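Local coordinates for protein 2-hydroxyisobutyryl-CoA synthetase (Aquincola tertiaricarbonis, PDB 6HDY) that belongs to the ANL superfamily of AMP-binding enzymes, pairing a large AMP-binding region with a smaller C-terminal domain, and is named as a CoA synthetase, at residues C167-F172 / A204-W209; V231-E234 / N238-N241; L247-E252 / D262-A267. One frame throughout, in Å; residues are numbered along the deposited sequence.

Interaction 1: residues C167-F172 / A204-W209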
loop_
_atom_site.group_PDB
_atom_site.type_symbol
_atom_site.label_atom_id
_atom_site.label_comp_id
_atom_site.label_asym_id
_atom_site.label_seq_id
_atom_site.Cartn_x
_atom_site.Cartn_y
_atom_site.Cartn_z
ATOM N N CYS A 167 -2.718 9.305 -9.584
ATOM C CA CYS A 167 -2.624 7.869 -9.428
ATOM C C CYS A 167 -1.247 7.490 -8.921
ATOM O O CYS A 167 -0.269 7.679 -9.643
ATOM C CB CYS A 167 -2.957 7.137 -10.721
ATOM S SG CYS A 167 -2.971 5.335 -10.545
ATOM N N VAL A 168 -1.159 6.942 -7.686
ATOM C CA VAL A 168 0.115 6.455 -7.119
ATOM C C VAL A 168 0.144 4.947 -7.340
ATOM O O VAL A 168 -0.526 4.187 -6.643
ATOM C CB VAL A 168 0.354 6.889 -5.638
ATOM C CG1 VAL A 168 1.722 6.421 -5.144
ATOM C CG2 VAL A 168 0.254 8.405 -5.516
ATOM N N ALA A 169 0.867 4.530 -8.381
ATOM C CA ALA A 169 0.937 3.134 -8.789
ATOM C C ALA A 169 2.325 2.502 -8.600
ATOM O O ALA A 169 2.966 2.058 -9.551
ATOM C CB ALA A 169 0.438 2.990 -10.228
ATOM N N ALA A 170 2.788 2.492 -7.355
ATOM C CA ALA A 170 4.011 1.820 -6.899
ATOM C C ALA A 170 3.578 1.082 -5.633
ATOM O O ALA A 170 2.570 1.465 -5.028
ATOM C CB ALA A 170 5.117 2.828 -6.610
ATOM N N VAL A 171 4.266 -0.014 -5.287
ATOM C CA VAL A 171 3.946 -0.876 -4.154
ATOM C C VAL A 171 3.960 -0.090 -2.824
ATOM O O VAL A 171 4.870 0.690 -2.565
ATOM C CB VAL A 171 4.818 -2.183 -4.118
ATOM C CG1 VAL A 171 6.312 -1.876 -4.008
ATOM C CG2 VAL A 171 4.385 -3.131 -2.995
ATOM N N PHE A 172 2.917 -0.273 -2.010
ATOM C CA PHE A 172 2.804 0.379 -0.708
ATOM C C PHE A 172 3.193 -0.636 0.333
ATOM O O PHE A 172 2.415 -1.529 0.679
ATOM C CB PHE A 172 1.388 0.914 -0.477
ATOM C CG PHE A 172 1.105 2.219 -1.167
ATOM C CD1 PHE A 172 1.388 3.423 -0.544
ATOM C CD2 PHE A 172 0.514 2.244 -2.431
ATOM C CE1 PHE A 172 1.118 4.631 -1.178
ATOM C CE2 PHE A 172 0.281 3.454 -3.087
ATOM C CZ PHE A 172 0.565 4.638 -2.447
ATOM N N ALA A 204 -4.142 -5.181 -15.104
ATOM C CA ALA A 204 -5.323 -5.317 -15.962
ATOM C C ALA A 204 -6.461 -4.491 -15.375
ATOM O O ALA A 204 -7.161 -3.818 -16.114
ATOM C CB ALA A 204 -5.728 -6.784 -16.093
ATOM N N ARG A 205 -6.592 -4.477 -14.043
ATOM C CA ARG A 205 -7.628 -3.696 -13.374
ATOM C C ARG A 205 -7.324 -2.194 -13.387
ATOM O O ARG A 205 -8.231 -1.394 -13.600
ATOM C CB ARG A 205 -7.894 -4.240 -11.977
ATOM C CG ARG A 205 -8.742 -5.513 -12.019
ATOM C CD ARG A 205 -9.271 -5.974 -10.666
ATOM N NE ARG A 205 -8.187 -6.342 -9.757
ATOM C CZ ARG A 205 -7.620 -5.496 -8.905
ATOM N NH1 ARG A 205 -6.621 -5.900 -8.129
ATOM N NH2 ARG A 205 -8.041 -4.239 -8.828
ATOM N N LEU A 206 -6.043 -1.823 -13.240
ATOM C CA LEU A 206 -5.587 -0.436 -13.257
ATOM C C LEU A 206 -5.926 0.286 -14.535
ATOM O O LEU A 206 -6.387 1.414 -14.472
ATOM C CB LEU A 206 -4.069 -0.330 -12.984
ATOM C CG LEU A 206 -3.469 1.110 -12.878
ATOM C CD1 LEU A 206 -4.306 2.019 -11.913
ATOM C CD2 LEU A 206 -2.028 1.041 -12.369
ATOM N N VAL A 207 -5.657 -0.331 -15.691
ATOM C CA VAL A 207 -5.931 0.280 -16.992
ATOM C C VAL A 207 -7.423 0.635 -17.108
ATOM O O VAL A 207 -7.736 1.737 -17.567
ATOM C CB VAL A 207 -5.371 -0.510 -18.213
ATOM C CG1 VAL A 207 -3.845 -0.522 -18.183
ATOM C CG2 VAL A 207 -5.923 -1.935 -18.292
ATOM N N GLN A 208 -8.324 -0.240 -16.592
ATOM C CA GLN A 208 -9.765 0.038 -16.548
ATOM C C GLN A 208 -10.039 1.247 -15.659
ATOM O O GLN A 208 -10.807 2.108 -16.077
ATOM C CB GLN A 208 -10.582 -1.182 -16.065
ATOM C CG GLN A 208 -10.565 -2.393 -17.011
ATOM C CD GLN A 208 -11.167 -2.148 -18.396
ATOM O OE1 GLN A 208 -11.920 -1.179 -18.655
ATOM N NE2 GLN A 208 -10.836 -3.038 -19.329
ATOM N N TRP A 209 -9.377 1.339 -14.451
ATOM C CA TRP A 209 -9.535 2.476 -13.543
ATOM C C TRP A 209 -9.030 3.769 -14.142
ATOM O O TRP A 209 -9.640 4.802 -13.913
ATOM C CB TRP A 209 -8.883 2.225 -12.165
ATOM C CG TRP A 209 -9.751 1.415 -11.260
ATOM C CD1 TRP A 209 -9.858 0.055 -11.234
ATOM C CD2 TRP A 209 -10.660 1.907 -10.274
ATOM N NE1 TRP A 209 -10.770 -0.332 -10.290
ATOM C CE2 TRP A 209 -11.285 0.785 -9.685
ATOM C CE3 TRP A 209 -10.981 3.188 -9.795
ATOM C CZ2 TRP A 209 -12.243 0.906 -8.671
ATOM C CZ3 TRP A 209 -11.913 3.298 -8.774
ATOM C CH2 TRP A 209 -12.547 2.173 -8.244
#

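Interaction 2: residues V231-E234 / N238-N241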
loop_
_atom_site.group_PDB
_atom_site.type_symbol
_atom_site.label_atom_id
_atom_site.label_comp_id
_atom_site.label_asym_id
_atom_site.label_seq_id
_atom_site.Cartn_x
_atom_site.Cartn_y
_atom_site.Cartn_z
ATOM N N VAL A 231 -0.140 -3.688 -21.295
ATOM C CA VAL A 231 -1.344 -4.220 -20.660
ATOM C C VAL A 231 -2.599 -3.485 -21.201
ATOM O O VAL A 231 -3.575 -4.159 -21.539
ATOM C CB VAL A 231 -1.260 -4.249 -19.111
ATOM C CG1 VAL A 231 -2.577 -4.701 -18.492
ATOM C CG2 VAL A 231 -0.129 -5.165 -18.655
ATOM N N ALA A 232 -2.544 -2.129 -21.339
ATOM C CA ALA A 232 -3.653 -1.319 -21.869
ATOM C C ALA A 232 -4.008 -1.816 -23.263
ATOM O O ALA A 232 -5.178 -2.094 -23.538
ATOM C CB ALA A 232 -3.276 0.159 -21.914
ATOM N N ARG A 233 -2.985 -2.005 -24.117
ATOM C CA ARG A 233 -3.197 -2.488 -25.469
ATOM C C ARG A 233 -3.702 -3.943 -25.462
ATOM O O ARG A 233 -4.728 -4.179 -26.079
ATOM C CB ARG A 233 -1.965 -2.248 -26.343
ATOM C CG ARG A 233 -1.727 -0.748 -26.578
ATOM C CD ARG A 233 -0.589 -0.464 -27.537
ATOM N NE ARG A 233 0.726 -0.753 -26.961
ATOM C CZ ARG A 233 1.512 0.162 -26.401
ATOM N NH1 ARG A 233 1.129 1.433 -26.344
ATOM N NH2 ARG A 233 2.690 -0.188 -25.897
ATOM N N GLU A 234 -3.108 -4.870 -24.661
ATOM C CA GLU A 234 -3.613 -6.255 -24.531
ATOM C C GLU A 234 -5.098 -6.275 -24.101
ATOM O O GLU A 234 -5.852 -7.151 -24.530
ATOM C CB GLU A 234 -2.800 -7.055 -23.501
ATOM C CG GLU A 234 -1.473 -7.598 -24.008
ATOM C CD GLU A 234 -0.589 -8.275 -22.970
ATOM O OE1 GLU A 234 -0.485 -7.762 -21.829
ATOM O OE2 GLU A 234 0.050 -9.293 -23.324
ATOM N N ASN A 238 -6.744 2.227 -25.175
ATOM C CA ASN A 238 -5.688 3.077 -25.715
ATOM C C ASN A 238 -5.199 3.973 -24.581
ATOM O O ASN A 238 -6.004 4.727 -24.028
ATOM C CB ASN A 238 -6.191 3.878 -26.931
ATOM C CG ASN A 238 -5.108 4.527 -27.752
ATOM O OD1 ASN A 238 -4.190 5.180 -27.230
ATOM N ND2 ASN A 238 -5.237 4.428 -29.074
ATOM N N PRO A 239 -3.892 3.894 -24.216
ATOM C CA PRO A 239 -3.398 4.657 -23.043
ATOM C C PRO A 239 -3.313 6.182 -23.202
ATOM O O PRO A 239 -3.084 6.879 -22.215
ATOM C CB PRO A 239 -2.028 4.029 -22.743
ATOM C CG PRO A 239 -1.605 3.376 -24.022
ATOM C CD PRO A 239 -2.844 3.006 -24.777
ATOM N N ARG A 240 -3.547 6.701 -24.411
ATOM C CA ARG A 240 -3.599 8.142 -24.680
ATOM C C ARG A 240 -4.958 8.701 -24.194
ATOM O O ARG A 240 -5.122 9.927 -24.052
ATOM C CB ARG A 240 -3.434 8.405 -26.183
ATOM C CG ARG A 240 -1.982 8.359 -26.634
ATOM C CD ARG A 240 -1.783 8.802 -28.071
ATOM N NE ARG A 240 -0.434 9.344 -28.258
ATOM C CZ ARG A 240 -0.146 10.636 -28.401
ATOM N NH1 ARG A 240 -1.116 11.544 -28.425
ATOM N NH2 ARG A 240 1.117 11.029 -28.537
ATOM N N ASN A 241 -5.924 7.784 -23.940
ATOM C CA ASN A 241 -7.269 8.118 -23.510
ATOM C C ASN A 241 -7.431 8.030 -21.991
ATOM O O ASN A 241 -8.545 7.846 -21.501
ATOM C CB ASN A 241 -8.315 7.246 -24.250
ATOM C CG ASN A 241 -9.675 7.900 -24.486
ATOM O OD1 ASN A 241 -10.134 8.783 -23.739
ATOM N ND2 ASN A 241 -10.371 7.447 -25.524
#

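Interaction 3: residues L247-E252 / D262-A267. With 8LQ ([[(2~{R},3~{S},4~{R},5~{R})-5-(6-aminopurin-9-yl)-3,4-bis(oxidanyl)oxolan-2-yl]methoxy-oxidanyl-phosphoryl] (3~{S})-3-oxidanylbutanoate), chain C; 3HL ((3S)-3-hydroxybutanoic acid), chain B.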
loop_
_atom_site.group_PDB
_atom_site.type_symbol
_atom_site.label_atom_id
_atom_site.label_comp_id
_atom_site.label_asym_id
_atom_site.label_seq_id
_atom_site.Cartn_x
_atom_site.Cartn_y
_atom_site.Cartn_z
ATOM N N LEU A 247 3.221 12.106 -16.043
ATOM C CA LEU A 247 3.664 10.905 -15.359
ATOM C C LEU A 247 4.990 11.330 -14.732
ATOM O O LEU A 247 5.796 11.965 -15.408
ATOM C CB LEU A 247 3.882 9.737 -16.342
ATOM C CG LEU A 247 2.664 9.275 -17.144
ATOM C CD1 LEU A 247 2.672 9.909 -18.539
ATOM C CD2 LEU A 247 2.640 7.746 -17.268
ATOM N N PHE A 248 5.181 11.064 -13.440
ATOM C CA PHE A 248 6.412 11.437 -12.743
ATOM C C PHE A 248 6.979 10.217 -12.072
ATOM O O PHE A 248 6.241 9.454 -11.475
ATOM C CB PHE A 248 6.245 12.655 -11.826
ATOM C CG PHE A 248 5.443 12.495 -10.551
ATOM C CD1 PHE A 248 4.052 12.460 -10.586
ATOM C CD2 PHE A 248 6.072 12.540 -9.304
ATOM C CE1 PHE A 248 3.312 12.378 -9.398
ATOM C CE2 PHE A 248 5.331 12.463 -8.121
ATOM C CZ PHE A 248 3.960 12.353 -8.178
ATOM N N PHE A 249 8.254 9.963 -12.289
ATOM C CA PHE A 249 8.874 8.707 -11.880
ATOM C C PHE A 249 10.111 8.864 -11.038
ATOM O O PHE A 249 10.890 9.816 -11.204
ATOM C CB PHE A 249 9.280 7.878 -13.151
ATOM C CG PHE A 249 8.260 7.694 -14.265
ATOM C CD1 PHE A 249 7.071 7.001 -14.040
ATOM C CD2 PHE A 249 8.525 8.151 -15.560
ATOM C CE1 PHE A 249 6.149 6.812 -15.074
ATOM C CE2 PHE A 249 7.596 7.962 -16.593
ATOM C CZ PHE A 249 6.428 7.278 -16.350
ATOM N N SER A 250 10.340 7.842 -10.216
ATOM C CA SER A 250 11.536 7.672 -9.397
ATOM C C SER A 250 11.803 6.176 -9.245
ATOM O O SER A 250 10.943 5.355 -9.587
ATOM C CB SER A 250 11.363 8.352 -8.041
ATOM O OG SER A 250 10.583 7.547 -7.181
ATOM N N GLY A 251 12.998 5.829 -8.780
ATOM C CA GLY A 251 13.329 4.442 -8.498
ATOM C C GLY A 251 14.451 3.848 -9.305
ATOM O O GLY A 251 15.110 2.922 -8.836
ATOM N N GLU A 252 14.682 4.375 -10.521
ATOM C CA GLU A 252 15.668 3.841 -11.464
ATOM C C GLU A 252 15.801 4.804 -12.649
ATOM O O GLU A 252 14.887 5.591 -12.864
ATOM C CB GLU A 252 15.167 2.472 -12.009
ATOM C CG GLU A 252 13.742 2.539 -12.557
ATOM C CD GLU A 252 13.249 1.370 -13.377
ATOM O OE1 GLU A 252 13.883 0.297 -13.343
ATOM O OE2 GLU A 252 12.202 1.519 -14.037
ATOM N N ASP A 262 10.845 9.353 -24.526
ATOM C CA ASP A 262 10.083 9.571 -25.753
ATOM C C ASP A 262 9.028 8.499 -25.977
ATOM O O ASP A 262 7.911 8.834 -26.362
ATOM C CB ASP A 262 11.028 9.735 -26.964
ATOM C CG ASP A 262 11.937 10.948 -26.875
ATOM O OD1 ASP A 262 11.698 11.814 -25.995
ATOM O OD2 ASP A 262 12.871 11.047 -27.693
ATOM N N ARG A 263 9.356 7.222 -25.682
ATOM C CA ARG A 263 8.398 6.110 -25.787
ATOM C C ARG A 263 7.234 6.282 -24.814
ATOM O O ARG A 263 6.088 6.069 -25.203
ATOM C CB ARG A 263 9.074 4.740 -25.567
ATOM C CG ARG A 263 9.588 4.105 -26.862
ATOM C CD ARG A 263 10.395 2.847 -26.599
ATOM N NE ARG A 263 11.020 2.328 -27.819
ATOM C CZ ARG A 263 10.718 1.162 -28.390
ATOM N NH1 ARG A 263 9.813 0.359 -27.840
ATOM N NH2 ARG A 263 11.330 0.785 -29.508
ATOM N N ILE A 264 7.513 6.690 -23.568
ATOM C CA ILE A 264 6.473 6.874 -22.545
ATOM C C ILE A 264 5.575 8.077 -22.895
ATOM O O ILE A 264 4.355 7.918 -22.932
ATOM C CB ILE A 264 7.025 6.915 -21.092
ATOM C CG1 ILE A 264 7.904 5.669 -20.794
ATOM C CG2 ILE A 264 5.862 7.014 -20.080
ATOM C CD1 ILE A 264 8.774 5.760 -19.556
ATOM N N GLU A 265 6.163 9.251 -23.183
ATOM C CA GLU A 265 5.400 10.448 -23.578
ATOM C C GLU A 265 4.510 10.185 -24.812
ATOM O O GLU A 265 3.376 10.652 -24.852
ATOM C CB GLU A 265 6.335 11.638 -23.865
ATOM C CG GLU A 265 6.997 12.187 -22.615
ATOM C CD GLU A 265 7.640 13.556 -22.704
ATOM O OE1 GLU A 265 7.862 14.046 -23.832
ATOM O OE2 GLU A 265 7.908 14.150 -21.635
ATOM N N GLU A 266 5.000 9.401 -25.783
ATOM C CA GLU A 266 4.224 9.082 -26.995
ATOM C C GLU A 266 3.052 8.144 -26.676
ATOM O O GLU A 266 1.939 8.381 -27.153
ATOM C CB GLU A 266 5.132 8.523 -28.127
ATOM C CG GLU A 266 4.434 7.655 -29.171
ATOM C CD GLU A 266 3.404 8.328 -30.065
ATOM O OE1 GLU A 266 3.763 9.295 -30.777
ATOM O OE2 GLU A 266 2.250 7.840 -30.102
ATOM N N ALA A 267 3.315 7.081 -25.899
ATOM C CA ALA A 267 2.324 6.075 -25.526
ATOM C C ALA A 267 1.145 6.661 -24.751
ATOM O O ALA A 267 0.024 6.199 -24.928
ATOM C CB ALA A 267 2.984 4.965 -24.708
HETATM N N9 8LQ C . 17.277 5.799 -8.499
HETATM C C8 8LQ C . 16.226 6.286 -7.820
HETATM N N7 8LQ C . 15.672 7.261 -8.534
HETATM C C5 8LQ C . 16.395 7.403 -9.657
HETATM C C6 8LQ C . 16.267 8.188 -10.750
HETATM N N6 8LQ C . 15.282 9.072 -10.778
HETATM N N1 8LQ C . 17.131 8.116 -11.781
HETATM C C2 8LQ C . 18.175 7.188 -11.766
HETATM N N3 8LQ C . 18.245 6.343 -10.668
HETATM C C4 8LQ C . 17.385 6.487 -9.632
HETATM C CAA 8LQ C . 12.294 6.036 -2.841
HETATM C CAZ 8LQ C . 12.589 6.588 -4.260
HETATM O OAE 8LQ C . 11.781 5.907 -5.216
HETATM C CAL 8LQ C . 14.068 6.421 -4.662
HETATM C CAS 8LQ C . 14.501 4.954 -4.550
HETATM O OAC 8LQ C . 14.190 4.154 -5.428
HETATM O OAQ 8LQ C . 15.162 4.620 -3.383
HETATM P PBC 8LQ C . 15.947 3.240 -3.191
HETATM O OAH 8LQ C . 14.819 2.125 -3.269
HETATM O OAD 8LQ C . 16.727 3.178 -1.942
HETATM O "O5'" 8LQ C . 16.917 3.167 -4.436
HETATM C "C5'" 8LQ C . 17.774 4.287 -4.646
HETATM C "C4'" 8LQ C . 18.598 4.065 -5.888
HETATM O "O4'" 8LQ C . 17.714 3.901 -7.029
HETATM C "C3'" 8LQ C . 19.343 5.306 -6.142
HETATM O "O3'" 8LQ C . 20.588 5.310 -5.389
HETATM C "C2'" 8LQ C . 19.566 5.206 -7.652
HETATM O "O2'" 8LQ C . 20.611 4.207 -7.982
HETATM C "C1'" 8LQ C . 18.218 4.697 -8.110
HETATM C CA 3HL B . 13.756 5.546 -4.361
HETATM C CB 3HL B . 13.345 5.624 -2.873
HETATM O OG1 3HL B . 12.775 6.876 -2.508
HETATM C CG2 3HL B . 12.335 4.575 -2.520
HETATM C C 3HL B . 13.380 6.842 -5.037
HETATM O OA 3HL B . 12.197 7.126 -5.162
HETATM O OB 3HL B . 14.408 7.693 -5.282
#

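Interaction 1: residues C167-F172 / A204-W209
Ala169 and Leu206 mark the nearest approach of the two backbones, with their CA atoms 8.7 Å apart, where residues 167-169, on and next to strand 165-168, face helix 202-213. At that separation the main chains cannot meet, and a single leucine side chain bridges the gap. Leu206 carries CG anti to N (chi1 -176°), which sends its fork away from the helix and sets one methyl against each of two partners. CD1 comes up to Cys167 SG at 3.8 Å. The other branch, CD2, meets the methyl CB of Ala169 at the same 3.8 Å. Cys167 and Ala169, two residues apart, point their CB atoms to the same side, whereas Val168 between them faces the other way and packs on Ala181 of helix 176-187. This is the layered construction of a parallel alpha/beta sheet: helix 202-213 links strands 191-193 and 217-220 in sequence, and strand 165-168, which lies between those two in the sheet, is spanned by that crossover. Backbone hydrogen bonds tie Cys167 to Ala217 and Tyr219 of the neighbouring strand 217-220. Leu206 is further enclosed by Phe195 and by Tyr224 and Leu228 of helix 222-234. Elsewhere on the same helix, Arg205 and Trp209 pack on Leu174 of the second subunit.

Interaction 2: residues V231-E234 / N238-N241
Arg233 begins with CG anti to its carbonyl carbon and beside N (chi1 -67°), and a later bend at chi3 (-72°) turns the end of the chain toward Pro239, although its CB does not point there. The result is an approach in which the two side chains cross at about a right angle, with NH1 of Arg233 4.1 Å from CG of Pro239. The guanidinium meets the proline obliquely, a loose van der Waals contact at the exposed border of the interface.

The apolar part lies one residue earlier. Ala232 points its CB at the proline and holds it over the ring, 4.1 Å from Pro239 CD and 4.2 Å from Pro239 CG, so the methyl rests on the ring as a whole and not on one corner. Both residues are buried.

The loop around the proline is folded by two hydrogen bonds. The CB of Asn238 points away from the helix, and its OD1 forms an Asx turn: it accepts a hydrogen bond from the backbone N of Arg240 at 3.3 Å, nearly straight at 164°, with the donor in the carbonyl plane on a lone pair. A second bond, from Asn241 N to Asn238 O, closes the turn around Pro239 and Arg240. The chain thus doubles back on the last residues of helix 222-234 before running into strand 246-249. Val231 and Ala232 pack on Ser203 and Val207 of helix 202-213, Lys214 reaches Asn241 O, and Arg240 NE hydrogen-bonds to Glu266 O of helix 258-268.

Interaction 3: residues L247-E252 / D262-A267
Leu247 and Phe249 meet Ile264 inside a beta-alpha-beta unit, in which strand 246-249 is followed by helix 258-268 and then by the neighbouring parallel strand 271-274; the end of the first strand runs directly into the ligand pocket. Ile264 carries the helix side of the contact alone. Its CG2, anti to N, is placed at the edge of the Phe249 ring and near the ring plane, 3.8 Å from CZ. The longer branch of Ile264 also reaches the ring, CD1 lying 3.9 Å from Phe249 CE2. The two side chains approach from opposite directions, so the phenyl meets the isoleucine by its far rim and neither lies over the other. Leu247 adds a looser touch, its CD2 4.3 Å from Ile264 CG2. Phe248, between these two strand residues, faces the other side of the sheet, where its ring meets that of Tyr219.

Beyond the strand, Ser250, Gly251 and Glu252 line the pocket. The two bound groups, 8LQ and 3HL, occupy overlapping positions, so their contacts are best read as alternatives. Ser250 OG is 2.8 Å from 8LQ OAE and 2.6 Å from 3HL OA; it also bonds to Tyr219 OH. Both carboxylate oxygens of Glu252 are engaged: OE1 accepts from Ala467 N and OE2 pairs with Ser223 OG, which ties the loop to both residues. The backbone N of Gly251 comes within 3.0 Å of 8LQ N7, approaching from well out of the adenine plane, about 60° above it as seen from N7.

How the interactions relate
The three contacts follow one another along the chain without overlap, all in the AMP-binding region. Interactions 1 and 3 both pack a helix against the same parallel sheet; their centres are 15 Å apart and their nearest atoms about 6 Å. Interaction 2 lies farther from the chain's centre and touches both: it meets interaction 1 where helices 202-213 and 222-234 adjoin, with centres 13 Å apart, while Arg240 forms a salt bridge with Glu266 of interaction 3. Helices 202-213, 222-234 and 258-268 are thereby joined in one layer. The principle illustrated is that helices cover both faces of a parallel alpha/beta sheet, these three on one of them, while the loop after strand 246-249 reaches the ligands.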